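Local coordinates for protein BA42 (Bizionia argentinensis, PDB 4OA3) that is of unknown function but binds two calcium ions and consists of a stand-alone TPM domain, at residues Asp43-Leu55 with Val66-Tyr80. Sequence-based numbering, arbitrary orientation.
Sequences DVFDRAMDVFHNL and VLIYVAVEDKTFVIY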
loop_
_atom_site.group_PDB
_atom_site.type_symbol
_atom_site.label_atom_id
_atom_site.label_comp_id
_atom_site.label_asym_id
_atom_site.label_seq_id
_atom_site.Cartn_x
_atom_site.Cartn_y
_atom_site.Cartn_z
ATOM N N ASP A 43 15.787 10.830 1.032
ATOM C CA ASP A 43 15.707 9.408 1.381
ATOM C C ASP A 43 14.196 9.073 1.469
ATOM O O ASP A 43 13.569 9.267 2.518
ATOM C CB ASP A 43 16.444 9.105 2.654
ATOM C CG ASP A 43 16.559 7.611 2.894
ATOM O OD1 ASP A 43 15.719 6.860 2.357
ATOM O OD2 ASP A 43 17.527 7.196 3.555
ATOM N N VAL A 44 13.610 8.605 0.360
ATOM C CA VAL A 44 12.177 8.301 0.306
ATOM C C VAL A 44 11.776 7.199 1.276
ATOM O O VAL A 44 10.671 7.254 1.802
ATOM C CB VAL A 44 11.676 8.016 -1.132
ATOM C CG1 VAL A 44 11.882 9.238 -2.031
ATOM C CG2 VAL A 44 12.359 6.777 -1.731
ATOM N N PHE A 45 12.648 6.198 1.513
ATOM C CA PHE A 45 12.357 5.115 2.449
ATOM C C PHE A 45 12.144 5.672 3.856
ATOM O O PHE A 45 11.151 5.323 4.496
ATOM C CB PHE A 45 13.503 4.103 2.450
ATOM C CG PHE A 45 13.283 2.886 3.309
ATOM C CD1 PHE A 45 13.750 2.842 4.612
ATOM C CD2 PHE A 45 12.594 1.794 2.814
ATOM C CE1 PHE A 45 13.583 1.692 5.388
ATOM C CE2 PHE A 45 12.440 0.642 3.582
ATOM C CZ PHE A 45 12.923 0.609 4.866
ATOM N N ASP A 46 13.041 6.572 4.335
ATOM C CA ASP A 46 12.905 7.186 5.636
ATOM C C ASP A 46 11.596 7.986 5.714
ATOM O O ASP A 46 10.935 7.962 6.750
ATOM C CB ASP A 46 14.102 8.106 6.007
ATOM C CG ASP A 46 15.284 7.375 6.620
ATOM O OD1 ASP A 46 15.384 6.148 6.431
ATOM O OD2 ASP A 46 16.111 8.038 7.283
ATOM N N ARG A 47 11.228 8.696 4.649
ATOM C CA ARG A 47 9.983 9.444 4.689
ATOM C C ARG A 47 8.801 8.469 4.803
ATOM O O ARG A 47 7.882 8.690 5.599
ATOM C CB ARG A 47 9.827 10.352 3.456
ATOM C CG ARG A 47 8.470 11.057 3.343
ATOM C CD ARG A 47 8.119 11.888 4.556
ATOM N NE ARG A 47 6.820 12.548 4.392
ATOM C CZ ARG A 47 6.133 13.118 5.381
ATOM N NH1 ARG A 47 6.623 13.147 6.617
ATOM N NH2 ARG A 47 4.937 13.643 5.148
ATOM N N ALA A 48 8.799 7.417 3.990
ATOM C CA ALA A 48 7.701 6.437 4.081
ATOM C C ALA A 48 7.622 5.799 5.474
ATOM O O ALA A 48 6.531 5.592 5.986
ATOM C CB ALA A 48 7.891 5.361 3.036
ATOM N N MET A 49 8.762 5.517 6.110
ATOM C CA MET A 49 8.828 4.971 7.462
ATOM C C MET A 49 8.224 5.978 8.466
ATOM O O MET A 49 7.439 5.571 9.314
ATOM C CB MET A 49 10.286 4.694 7.811
ATOM C CG MET A 49 10.473 4.029 9.125
ATOM S SD MET A 49 12.120 3.252 9.236
ATOM C CE MET A 49 13.120 4.646 9.232
ATOM N N ASP A 50 8.517 7.282 8.320
ATOM C CA ASP A 50 7.915 8.297 9.187
ATOM C C ASP A 50 6.402 8.324 8.984
ATOM O O ASP A 50 5.647 8.444 9.947
ATOM C CB ASP A 50 8.493 9.703 8.910
ATOM C CG ASP A 50 9.940 9.936 9.330
ATOM O OD1 ASP A 50 10.423 9.228 10.243
ATOM O OD2 ASP A 50 10.548 10.868 8.818
ATOM N N VAL A 51 5.940 8.280 7.742
ATOM C CA VAL A 51 4.497 8.292 7.497
ATOM C C VAL A 51 3.836 7.041 8.083
ATOM O O VAL A 51 2.804 7.162 8.755
ATOM C CB VAL A 51 4.214 8.417 5.996
ATOM C CG1 VAL A 51 2.727 8.240 5.696
ATOM C CG2 VAL A 51 4.662 9.781 5.478
ATOM N N PHE A 52 4.429 5.884 7.881
ATOM C CA PHE A 52 3.919 4.622 8.444
ATOM C C PHE A 52 3.704 4.762 9.968
ATOM O O PHE A 52 2.656 4.370 10.521
ATOM C CB PHE A 52 4.930 3.494 8.147
ATOM C CG PHE A 52 4.453 2.112 8.487
ATOM C CD1 PHE A 52 4.646 1.582 9.753
ATOM C CD2 PHE A 52 3.830 1.338 7.536
ATOM C CE1 PHE A 52 4.159 0.313 10.060
ATOM C CE2 PHE A 52 3.384 0.054 7.834
ATOM C CZ PHE A 52 3.561 -0.446 9.092
ATOM N N HIS A 53 4.709 5.321 10.646
ATOM C CA HIS A 53 4.656 5.568 12.068
ATOM C C HIS A 53 3.588 6.569 12.453
ATOM O O HIS A 53 2.806 6.333 13.374
ATOM C CB HIS A 53 6.006 6.084 12.569
ATOM C CG HIS A 53 5.993 6.461 14.009
ATOM N ND1 HIS A 53 5.967 5.492 14.994
ATOM C CD2 HIS A 53 5.959 7.683 14.591
ATOM C CE1 HIS A 53 5.963 6.157 16.142
ATOM N NE2 HIS A 53 5.926 7.471 15.946
ATOM N N ASN A 54 3.534 7.657 11.733
ATOM C CA ASN A 54 2.590 8.696 12.064
ATOM C C ASN A 54 1.123 8.301 11.789
ATOM O O ASN A 54 0.233 8.829 12.451
ATOM C CB ASN A 54 3.020 10.004 11.435
ATOM C CG ASN A 54 4.120 10.616 12.261
ATOM O OD1 ASN A 54 3.821 11.368 13.191
ATOM N ND2 ASN A 54 5.380 10.198 12.069
ATOM N N LEU A 55 0.885 7.316 10.884
ATOM C CA LEU A 55 -0.414 6.703 10.631
ATOM C C LEU A 55 -0.675 5.533 11.575
ATOM O O LEU A 55 -1.761 4.945 11.514
ATOM C CB LEU A 55 -0.511 6.240 9.166
ATOM C CG LEU A 55 -0.446 7.344 8.132
ATOM C CD1 LEU A 55 -0.544 6.771 6.771
ATOM C CD2 LEU A 55 -1.496 8.411 8.342
ATOM N N VAL A 66 1.184 -2.622 5.434
ATOM C CA VAL A 66 2.047 -2.148 4.364
ATOM C C VAL A 66 1.486 -0.826 3.876
ATOM O O VAL A 66 0.273 -0.687 3.728
ATOM C CB VAL A 66 2.255 -3.162 3.203
ATOM C CG1 VAL A 66 0.931 -3.577 2.575
ATOM C CG2 VAL A 66 3.201 -2.607 2.135
ATOM N N LEU A 67 2.381 0.156 3.688
ATOM C CA LEU A 67 2.069 1.462 3.159
ATOM C C LEU A 67 2.589 1.550 1.734
ATOM O O LEU A 67 3.766 1.267 1.480
ATOM C CB LEU A 67 2.763 2.564 3.990
ATOM C CG LEU A 67 2.565 3.991 3.493
ATOM C CD1 LEU A 67 1.105 4.407 3.538
ATOM C CD2 LEU A 67 3.395 4.958 4.327
ATOM N N ILE A 68 1.724 1.955 0.812
ATOM C CA ILE A 68 2.074 2.369 -0.527
ATOM C C ILE A 68 2.138 3.895 -0.480
ATOM O O ILE A 68 1.126 4.583 -0.426
ATOM C CB ILE A 68 1.090 1.887 -1.581
ATOM C CG1 ILE A 68 1.036 0.366 -1.569
ATOM C CG2 ILE A 68 1.484 2.425 -2.982
ATOM C CD1 ILE A 68 -0.097 -0.221 -2.494
ATOM N N TYR A 69 3.354 4.395 -0.417
ATOM C CA TYR A 69 3.636 5.822 -0.335
ATOM C C TYR A 69 3.908 6.386 -1.723
ATOM O O TYR A 69 4.758 5.840 -2.431
ATOM C CB TYR A 69 4.857 6.021 0.575
ATOM C CG TYR A 69 5.422 7.407 0.526
ATOM C CD1 TYR A 69 6.369 7.754 -0.426
ATOM C CD2 TYR A 69 4.968 8.394 1.382
ATOM C CE1 TYR A 69 6.834 9.052 -0.540
ATOM C CE2 TYR A 69 5.491 9.677 1.332
ATOM C CZ TYR A 69 6.338 10.026 0.291
ATOM O OH TYR A 69 6.910 11.270 0.149
ATOM N N VAL A 70 3.217 7.430 -2.099
ATOM C CA VAL A 70 3.401 8.063 -3.390
ATOM C C VAL A 70 3.705 9.548 -3.276
ATOM O O VAL A 70 2.987 10.271 -2.607
ATOM C CB VAL A 70 2.189 7.850 -4.304
ATOM C CG1 VAL A 70 2.472 8.352 -5.719
ATOM C CG2 VAL A 70 1.760 6.383 -4.324
ATOM N N ALA A 71 4.759 9.974 -3.993
ATOM C CA ALA A 71 5.127 11.371 -4.173
ATOM C C ALA A 71 4.598 11.712 -5.567
ATOM O O ALA A 71 5.199 11.312 -6.558
ATOM C CB ALA A 71 6.642 11.539 -4.099
ATOM N N VAL A 72 3.467 12.410 -5.626
ATOM C CA VAL A 72 2.724 12.610 -6.880
ATOM C C VAL A 72 3.404 13.520 -7.916
ATOM O O VAL A 72 3.312 13.212 -9.103
ATOM C CB VAL A 72 1.253 13.004 -6.623
ATOM C CG1 VAL A 72 0.475 13.092 -7.940
ATOM C CG2 VAL A 72 0.583 11.998 -5.681
ATOM N N GLU A 73 4.127 14.563 -7.494
ATOM C CA GLU A 73 4.825 15.431 -8.478
ATOM C C GLU A 73 5.902 14.682 -9.276
ATOM O O GLU A 73 6.059 14.949 -10.464
ATOM C CB GLU A 73 5.436 16.650 -7.807
ATOM N N ASP A 74 6.601 13.738 -8.617
ATOM C CA ASP A 74 7.678 12.922 -9.199
ATOM C C ASP A 74 7.155 11.582 -9.775
ATOM O O ASP A 74 7.856 10.958 -10.576
ATOM C CB ASP A 74 8.754 12.613 -8.128
ATOM C CG ASP A 74 9.156 13.775 -7.230
ATOM O OD1 ASP A 74 9.261 14.914 -7.741
ATOM O OD2 ASP A 74 9.380 13.542 -6.020
ATOM N N LYS A 75 5.949 11.124 -9.343
ATOM C CA LYS A 75 5.330 9.827 -9.716
ATOM C C LYS A 75 6.229 8.651 -9.264
ATOM O O LYS A 75 6.272 7.592 -9.910
ATOM C CB LYS A 75 4.957 9.746 -11.212
ATOM N N THR A 76 6.951 8.868 -8.122
ATOM C CA THR A 76 7.821 7.913 -7.463
ATOM C C THR A 76 7.025 7.395 -6.290
ATOM O O THR A 76 6.105 8.080 -5.810
ATOM C CB THR A 76 9.147 8.542 -7.020
ATOM O OG1 THR A 76 8.921 9.626 -6.118
ATOM C CG2 THR A 76 9.985 9.009 -8.202
ATOM N N PHE A 77 7.408 6.209 -5.814
ATOM C CA PHE A 77 6.702 5.561 -4.725
ATOM C C PHE A 77 7.574 4.598 -4.008
ATOM O O PHE A 77 8.628 4.172 -4.509
ATOM C CB PHE A 77 5.427 4.872 -5.257
ATOM C CG PHE A 77 5.676 3.770 -6.247
ATOM C CD1 PHE A 77 5.732 4.040 -7.607
ATOM C CD2 PHE A 77 5.802 2.459 -5.828
ATOM C CE1 PHE A 77 5.949 3.018 -8.522
ATOM C CE2 PHE A 77 6.040 1.440 -6.747
ATOM C CZ PHE A 77 6.081 1.729 -8.085
ATOM N N VAL A 78 7.134 4.213 -2.824
ATOM C CA VAL A 78 7.773 3.262 -1.968
ATOM C C VAL A 78 6.721 2.330 -1.423
ATOM O O VAL A 78 5.653 2.793 -1.043
ATOM C CB VAL A 78 8.482 3.990 -0.760
ATOM C CG1 VAL A 78 8.949 3.013 0.341
ATOM C CG2 VAL A 78 9.649 4.798 -1.257
ATOM N N ILE A 79 7.040 1.050 -1.352
ATOM C CA ILE A 79 6.218 0.069 -0.692
ATOM C C ILE A 79 6.977 -0.230 0.576
ATOM O O ILE A 79 8.143 -0.670 0.526
ATOM C CB ILE A 79 6.018 -1.177 -1.550
ATOM C CG1 ILE A 79 5.280 -0.832 -2.856
ATOM C CG2 ILE A 79 5.251 -2.225 -0.756
ATOM C CD1 ILE A 79 5.582 -1.851 -3.987
ATOM N N TYR A 80 6.366 0.103 1.713
ATOM C CA TYR A 80 6.979 -0.084 3.018
ATOM C C TYR A 80 6.133 -1.024 3.836
ATOM O O TYR A 80 5.014 -0.681 4.212
ATOM C CB TYR A 80 7.112 1.285 3.712
ATOM C CG TYR A 80 7.790 1.229 5.058
ATOM C CD1 TYR A 80 7.085 0.890 6.204
ATOM C CD2 TYR A 80 9.159 1.453 5.177
ATOM C CE1 TYR A 80 7.737 0.650 7.406
ATOM C CE2 TYR A 80 9.809 1.308 6.397
ATOM C CZ TYR A 80 9.093 0.909 7.515
ATOM O OH TYR A 80 9.718 0.725 8.728
#
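The ring of Y80 lies between F45 and F52, two phenylalanines seven residues apart on helix 44-54, while M49 packs over one of its faces. With CG anti to the backbone N (chi1 -178°), the tyrosine carries its ring out from strand 76-80 into the gap between the two phenylalanines, crossing each at about a right angle. Its CB starts beside the methyl of A48. Further out the ring divides: CD1 meets F52 CD2 at 3.5 Å, and on the other flank CE2 meets F45 CZ, also at 3.5 Å. Both phenylalanine planes are inclined 55° to the tyrosine plane, so the rings meet obliquely. M49 CA sits above the Y80 face, 4.1 Å from the ring centroid, in a CH-pi contact. At the tip, M49 CG and SD lie beside the hydroxyl, SD completing an oblique Met-aromatic contact; a flexible thioether suits this place because it can follow a ring's outline. Replacing Y80 by alanine would remove the ring and is likely to open a gap beneath M49 and leave both phenylalanine rings without their shared surface.

A48 suits the close approach of helix and sheet: its small CB fits among Y69 CB, V78 CG1 (3.7 Å) and Y80, and lets the CA atoms of A48 and Y69 come within 6.0 Å. Branched and aliphatic side chains fill the flanks. V44 CG2 lies against V78 CG2, and V51 crosses L67 at about a right angle, V51 CG1 touching L67 CD2 at 3.6 Å. R47 lays its CG against Y69 OH, while the polar ends of both residues turn to E37, the arginine through a salt bridge and the tyrosine through a hydrogen bond. Helix 44-54 thus packs on one face of the 65-71/76-81 hairpin, as the connecting helix of the right-handed beta-alpha-beta crossover that joins parallel strands 31-37 and 65-71 in the TPM domain.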